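Local coordinates for protein uridylate-specific endoribonuclease nsp11 (Prrsv 16244b, PDB 5EYI) that probably cleaves viral RNA at uridylates, degrading polyuridine tracts so that host double-stranded RNA sensors are not activated, and antagonises beta interferon, at residues A[99-104]-A[202-207]; A[160-165]-A[179-184]. The protein carries 1 engineered substitution. All blocks are in the same frame, centred on the assembly; numbering follows the deposited sequence.

Interaction 1: A[99-104]-A[202-207]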
loop_
_atom_site.group_PDB
_atom_site.type_symbol
_atom_site.label_atom_id
_atom_site.label_comp_id
_atom_site.label_asym_id
_atom_site.label_seq_id
_atom_site.Cartn_x
_atom_site.Cartn_y
_atom_site.Cartn_z
ATOM N N LEU A 99 -2.111 -16.309 -23.918
ATOM C CA LEU A 99 -3.044 -15.662 -23.009
ATOM C C LEU A 99 -2.385 -14.389 -22.483
ATOM O O LEU A 99 -1.254 -14.439 -22.002
ATOM C CB LEU A 99 -3.384 -16.582 -21.831
ATOM C CG LEU A 99 -4.730 -16.297 -21.157
ATOM C CD1 LEU A 99 -5.847 -16.962 -21.954
ATOM C CD2 LEU A 99 -4.742 -16.759 -19.700
ATOM N N LEU A 100 -3.078 -13.257 -22.591
ATOM C CA LEU A 100 -2.606 -12.009 -21.995
ATOM C C LEU A 100 -3.228 -11.849 -20.615
ATOM O O LEU A 100 -4.375 -12.244 -20.418
ATOM C CB LEU A 100 -2.961 -10.806 -22.872
ATOM C CG LEU A 100 -2.068 -10.569 -24.092
ATOM C CD1 LEU A 100 -2.727 -9.567 -25.029
ATOM C CD2 LEU A 100 -0.685 -10.075 -23.681
ATOM N N PRO A 101 -2.483 -11.268 -19.658
ATOM C CA PRO A 101 -3.038 -11.048 -18.327
ATOM C C PRO A 101 -4.021 -9.877 -18.273
ATOM O O PRO A 101 -4.163 -9.123 -19.236
ATOM C CB PRO A 101 -1.799 -10.756 -17.476
ATOM C CG PRO A 101 -0.828 -10.162 -18.428
ATOM C CD PRO A 101 -1.068 -10.858 -19.734
ATOM N N GLU A 102 -4.695 -9.752 -17.138
ATOM C CA GLU A 102 -5.635 -8.664 -16.895
ATOM C C GLU A 102 -4.843 -7.421 -16.510
ATOM O O GLU A 102 -3.839 -7.519 -15.802
ATOM C CB GLU A 102 -6.590 -9.015 -15.747
ATOM C CG GLU A 102 -7.431 -10.278 -15.939
ATOM C CD GLU A 102 -8.679 -10.076 -16.786
ATOM O OE1 GLU A 102 -9.149 -11.073 -17.384
ATOM O OE2 GLU A 102 -9.207 -8.943 -16.849
ATOM N N THR A 103 -5.295 -6.260 -16.970
ATOM C CA THR A 103 -4.639 -4.989 -16.639
ATOM C C THR A 103 -5.617 -3.828 -16.688
ATOM O O THR A 103 -6.624 -3.903 -17.378
ATOM C CB THR A 103 -3.445 -4.695 -17.596
ATOM O OG1 THR A 103 -2.755 -3.515 -17.169
ATOM C CG2 THR A 103 -3.902 -4.498 -19.024
ATOM N N VAL A 104 -5.314 -2.763 -15.949
ATOM C CA VAL A 104 -5.958 -1.474 -16.190
ATOM C C VAL A 104 -5.129 -0.723 -17.232
ATOM O O VAL A 104 -3.962 -1.060 -17.483
ATOM C CB VAL A 104 -6.208 -0.643 -14.896
ATOM C CG1 VAL A 104 -6.977 -1.471 -13.879
ATOM C CG2 VAL A 104 -4.932 -0.129 -14.262
ATOM N N LYS A 202 -1.186 -5.693 -5.601
ATOM C CA LYS A 202 -0.413 -5.960 -6.826
ATOM C C LYS A 202 -1.358 -6.016 -8.019
ATOM O O LYS A 202 -2.382 -6.688 -7.967
ATOM C CB LYS A 202 0.371 -7.271 -6.728
ATOM C CG LYS A 202 1.670 -7.170 -5.947
ATOM C CD LYS A 202 2.823 -7.894 -6.650
ATOM C CE LYS A 202 2.680 -9.408 -6.587
ATOM N NZ LYS A 202 3.738 -10.101 -7.376
ATOM N N MET A 203 -1.025 -5.298 -9.084
ATOM C CA MET A 203 -1.849 -5.302 -10.294
ATOM C C MET A 203 -1.019 -4.869 -11.487
ATOM O O MET A 203 0.182 -4.623 -11.371
ATOM C CB MET A 203 -3.099 -4.412 -10.114
ATOM C CG MET A 203 -2.810 -2.949 -9.813
ATOM S SD MET A 203 -4.271 -2.030 -9.269
ATOM C CE MET A 203 -5.104 -1.867 -10.834
ATOM N N MET A 204 -1.656 -4.822 -12.644
ATOM C CA MET A 204 -1.010 -4.361 -13.848
ATOM C C MET A 204 -1.663 -3.077 -14.341
ATOM O O MET A 204 -2.885 -2.898 -14.226
ATOM C CB MET A 204 -1.031 -5.454 -14.916
ATOM C CG MET A 204 0.048 -6.511 -14.706
ATOM S SD MET A 204 0.062 -7.668 -16.074
ATOM C CE MET A 204 1.802 -8.078 -16.185
ATOM N N LEU A 205 -0.810 -2.187 -14.855
ATOM C CA LEU A 205 -1.210 -0.953 -15.521
ATOM C C LEU A 205 -0.472 -0.924 -16.845
ATOM O O LEU A 205 0.765 -0.943 -16.858
ATOM C CB LEU A 205 -0.835 0.255 -14.670
ATOM C CG LEU A 205 -0.934 1.655 -15.274
ATOM C CD1 LEU A 205 -2.269 1.912 -15.956
ATOM C CD2 LEU A 205 -0.710 2.677 -14.176
ATOM N N ASP A 206 -1.225 -0.919 -17.951
ATOM C CA ASP A 206 -0.653 -1.035 -19.306
ATOM C C ASP A 206 0.241 -2.280 -19.437
ATOM O O ASP A 206 1.279 -2.232 -20.082
ATOM C CB ASP A 206 0.141 0.242 -19.683
ATOM C CG ASP A 206 -0.706 1.504 -19.640
ATOM O OD1 ASP A 206 -1.910 1.431 -19.967
ATOM O OD2 ASP A 206 -0.165 2.585 -19.307
ATOM N N PHE A 207 -0.172 -3.378 -18.806
ATOM C CA PHE A 207 0.606 -4.629 -18.720
ATOM C C PHE A 207 1.948 -4.548 -17.972
ATOM O O PHE A 207 2.781 -5.424 -18.127
ATOM C CB PHE A 207 0.825 -5.250 -20.111
ATOM C CG PHE A 207 -0.451 -5.523 -20.860
ATOM C CD1 PHE A 207 -1.258 -6.603 -20.508
ATOM C CD2 PHE A 207 -0.838 -4.714 -21.922
ATOM C CE1 PHE A 207 -2.428 -6.869 -21.200
ATOM C CE2 PHE A 207 -2.012 -4.975 -22.618
ATOM C CZ PHE A 207 -2.807 -6.059 -22.257
HETATM O O HOH W 1 -3.972 -6.264 -13.051
#
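Thr103 and Val104 lie against the end of strand 202-205 and the turn that follows it. This turn, through Asp206 and Phe207, leads into strand 208-215 of the antiparallel sheet in the NendoU domain. The segment 99-104 lies in the loop that follows strand 96-98. A single beta bridge joins Val104 and Leu205. Val104 N donates to Met204 O at 3.0 Å, from above the carbonyl plane. Asp206 N donates to Val104 O at 2.8 Å.

Thr103 supplies the side-chain hydrogen bonds of the contact. Its CB packs on CB of Met204. OG1 lies anti to the backbone N (chi1 -175°), which brings it over the turn. There Thr103 OG1 accepts from Phe207 N at 3.1 Å, with an N-H...O angle of 169°. Thr103 OG1 also donates to Val104 O at 2.8 Å, so that oxygen takes two donors. The other branch, Thr103 CG2, sits over one face of the Phe207 ring, 3.6 Å from its centroid, in a CH-pi contact. Phe105 meets the same ring with its plane steeply inclined.

Pro101 adds an apolar contact, its CG against SD of Met204. Val104 CG1 meets CE of Met203, whose chain bends at chi3 to reach it. The CB of Glu102 points away from the strand, and its OE1 forms a salt bridge with Arg64. Its carbonyl still serves the contact through a water, which donates to Glu102 O and accepts from Met204 N. At the edge of the Phe207 ring, near its plane, Pro101 O lies 3.5 Å from CE1.

Interaction 2: A[160-165]-A[179-184]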
loop_
_atom_site.group_PDB
_atom_site.type_symbol
_atom_site.label_atom_id
_atom_site.label_comp_id
_atom_site.label_asym_id
_atom_site.label_seq_id
_atom_site.Cartn_x
_atom_site.Cartn_y
_atom_site.Cartn_z
ATOM N N GLU A 160 4.531 8.100 -19.544
ATOM C CA GLU A 160 4.844 6.840 -18.891
ATOM C C GLU A 160 3.562 6.289 -18.294
ATOM O O GLU A 160 2.577 7.024 -18.151
ATOM C CB GLU A 160 5.842 7.083 -17.756
ATOM C CG GLU A 160 7.175 7.671 -18.176
ATOM C CD GLU A 160 8.056 6.697 -18.943
ATOM O OE1 GLU A 160 7.963 5.465 -18.731
ATOM O OE2 GLU A 160 8.874 7.168 -19.756
ATOM N N SER A 161 3.587 5.014 -17.923
ATOM C CA SER A 161 2.462 4.378 -17.228
ATOM C C SER A 161 2.334 4.936 -15.795
ATOM O O SER A 161 1.257 5.393 -15.387
ATOM C CB SER A 161 2.634 2.857 -17.218
ATOM O OG SER A 161 2.524 2.321 -18.534
ATOM N N VAL A 162 3.445 4.911 -15.062
ATOM C CA VAL A 162 3.586 5.634 -13.804
ATOM C C VAL A 162 4.636 6.716 -14.007
ATOM O O VAL A 162 5.820 6.424 -14.143
ATOM C CB VAL A 162 3.988 4.711 -12.650
ATOM C CG1 VAL A 162 3.985 5.482 -11.346
ATOM C CG2 VAL A 162 3.036 3.527 -12.567
ATOM N N ALA A 163 4.183 7.961 -14.073
ATOM C CA ALA A 163 5.053 9.095 -14.315
ATOM C C ALA A 163 5.571 9.598 -12.981
ATOM O O ALA A 163 4.867 9.506 -11.974
ATOM C CB ALA A 163 4.286 10.200 -15.020
ATOM N N VAL A 164 6.792 10.132 -12.983
ATOM C CA VAL A 164 7.389 10.734 -11.793
ATOM C C VAL A 164 7.590 12.229 -12.047
ATOM O O VAL A 164 8.159 12.624 -13.062
ATOM C CB VAL A 164 8.712 10.049 -11.423
ATOM C CG1 VAL A 164 9.385 10.758 -10.256
ATOM C CG2 VAL A 164 8.445 8.581 -11.082
ATOM N N VAL A 165 7.139 13.042 -11.097
ATOM C CA VAL A 165 6.996 14.468 -11.289
ATOM C C VAL A 165 7.233 15.223 -9.968
ATOM O O VAL A 165 7.051 14.667 -8.868
ATOM C CB VAL A 165 5.605 14.706 -11.961
ATOM C CG1 VAL A 165 4.607 15.449 -11.096
ATOM C CG2 VAL A 165 5.752 15.299 -13.344
ATOM N N THR A 179 4.446 10.193 -7.756
ATOM C CA THR A 179 4.027 9.345 -8.858
ATOM C C THR A 179 2.657 9.765 -9.328
ATOM O O THR A 179 1.834 10.218 -8.543
ATOM C CB THR A 179 3.985 7.856 -8.478
ATOM O OG1 THR A 179 3.157 7.669 -7.330
ATOM C CG2 THR A 179 5.382 7.332 -8.196
ATOM N N LEU A 180 2.408 9.577 -10.613
ATOM C CA LEU A 180 1.196 10.072 -11.231
ATOM C C LEU A 180 0.761 9.131 -12.336
ATOM O O LEU A 180 1.608 8.597 -13.054
ATOM C CB LEU A 180 1.491 11.462 -11.787
ATOM C CG LEU A 180 0.405 12.245 -12.512
ATOM C CD1 LEU A 180 0.659 13.736 -12.288
ATOM C CD2 LEU A 180 0.335 11.907 -13.998
ATOM N N THR A 181 -0.550 8.924 -12.462
ATOM C CA THR A 181 -1.129 8.208 -13.604
ATOM C C THR A 181 -2.302 9.000 -14.158
ATOM O O THR A 181 -2.722 9.985 -13.557
ATOM C CB THR A 181 -1.624 6.795 -13.223
ATOM O OG1 THR A 181 -2.832 6.881 -12.459
ATOM C CG2 THR A 181 -0.575 6.053 -12.422
ATOM N N ASP A 182 -2.808 8.564 -15.311
ATOM C CA ASP A 182 -4.074 9.072 -15.845
ATOM C C ASP A 182 -5.159 7.994 -15.960
ATOM O O ASP A 182 -6.067 8.104 -16.793
ATOM C CB ASP A 182 -3.853 9.786 -17.179
ATOM C CG ASP A 182 -3.447 8.860 -18.300
ATOM O OD1 ASP A 182 -3.476 7.617 -18.129
ATOM O OD2 ASP A 182 -3.111 9.395 -19.373
ATOM N N VAL A 183 -5.078 6.966 -15.114
ATOM C CA VAL A 183 -6.072 5.902 -15.141
ATOM C C VAL A 183 -7.455 6.451 -14.774
ATOM O O VAL A 183 -7.574 7.374 -13.961
ATOM C CB VAL A 183 -5.730 4.720 -14.204
ATOM C CG1 VAL A 183 -4.365 4.144 -14.544
ATOM C CG2 VAL A 183 -5.792 5.125 -12.739
ATOM N N TYR A 184 -8.482 5.869 -15.377
ATOM C CA TYR A 184 -9.869 6.170 -15.047
ATOM C C TYR A 184 -10.133 5.763 -13.602
ATOM O O TYR A 184 -10.166 4.575 -13.302
ATOM C CB TYR A 184 -10.801 5.422 -16.001
ATOM C CG TYR A 184 -12.270 5.710 -15.810
ATOM C CD1 TYR A 184 -13.179 4.682 -15.569
ATOM C CD2 TYR A 184 -12.752 7.012 -15.854
ATOM C CE1 TYR A 184 -14.531 4.945 -15.393
ATOM C CE2 TYR A 184 -14.105 7.283 -15.684
ATOM C CZ TYR A 184 -14.989 6.244 -15.464
ATOM O OH TYR A 184 -16.323 6.515 -15.284
HETATM O O HOH W 2 -1.047 6.465 -16.551
#
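Ala163 and Leu180 form an antiparallel hydrogen-bonded pair in the beta hairpin of strands 163-169 and 173-180, part of the NendoU domain. Ala163 N donates to Leu180 O at 2.8 Å, in the carbonyl plane. Leu180 N returns a bond of the same length to Ala163 O. The return bond is more bent, with an N-H...O angle of 135°. Ala163 O also receives a CA-H...O contact from Thr179 CA at 3.2 Å.

Beyond this pair the two segments part, and a water takes over. It donates to Ser161 O at 2.8 Å and accepts from Asp182 N at 3.0 Å. Ser161 O also touches CG2 of Thr181. The Asp182 carboxylate is held by Ile110 N through OD2. Thr181 OG1 accepts a weak bond from Val183 N.

Val164 and Thr179 are the neighbouring non-hydrogen-bonded pair, with side chains on one face. Val162 lies alongside Thr179, pointing the same way. CG1 of Val162 rests 3.7 Å from CB of Thr179. OG1 of Thr179 turns between its own N and carbonyl carbon (chi1 55°) and bonds to Phe222 O. Thr179 N is bonded to Glu195 of the second subunit, so the hairpin edge also takes part in the dimer. The Ala163 and Leu180 side chains lie on the other face.

Thr179 is also close to His146, a predicted active-site residue. Ala163 and Leu180 pair with each other, Ser161 O and Asp182 N share a water, and the Thr181 backbone bonds to His146. This is consistent with a hairpin end fixed between the dimer partner and the predicted active site.

Both contacts belong to the NendoU domain, and interaction 2 is nested in the chain loop closed by interaction 1. Interaction 1 is partly buried and ties the loop after strand 96-98 to the strand end and turn at 202-207. Interaction 2 is buried and joins two strands of one hairpin. Both have two backbone hydrogen bonds and one bridging water. Interaction 1 adds a threonine hydroxyl and a CH-pi contact, while the side chains across interaction 2 meet by apolar packing. They meet directly: Asp206 OD2 probably bonds to Ser161 OG, and Leu205 packs on Thr181 and Val183. Only interaction 2 touches the second subunit, and it lies nearer to His146.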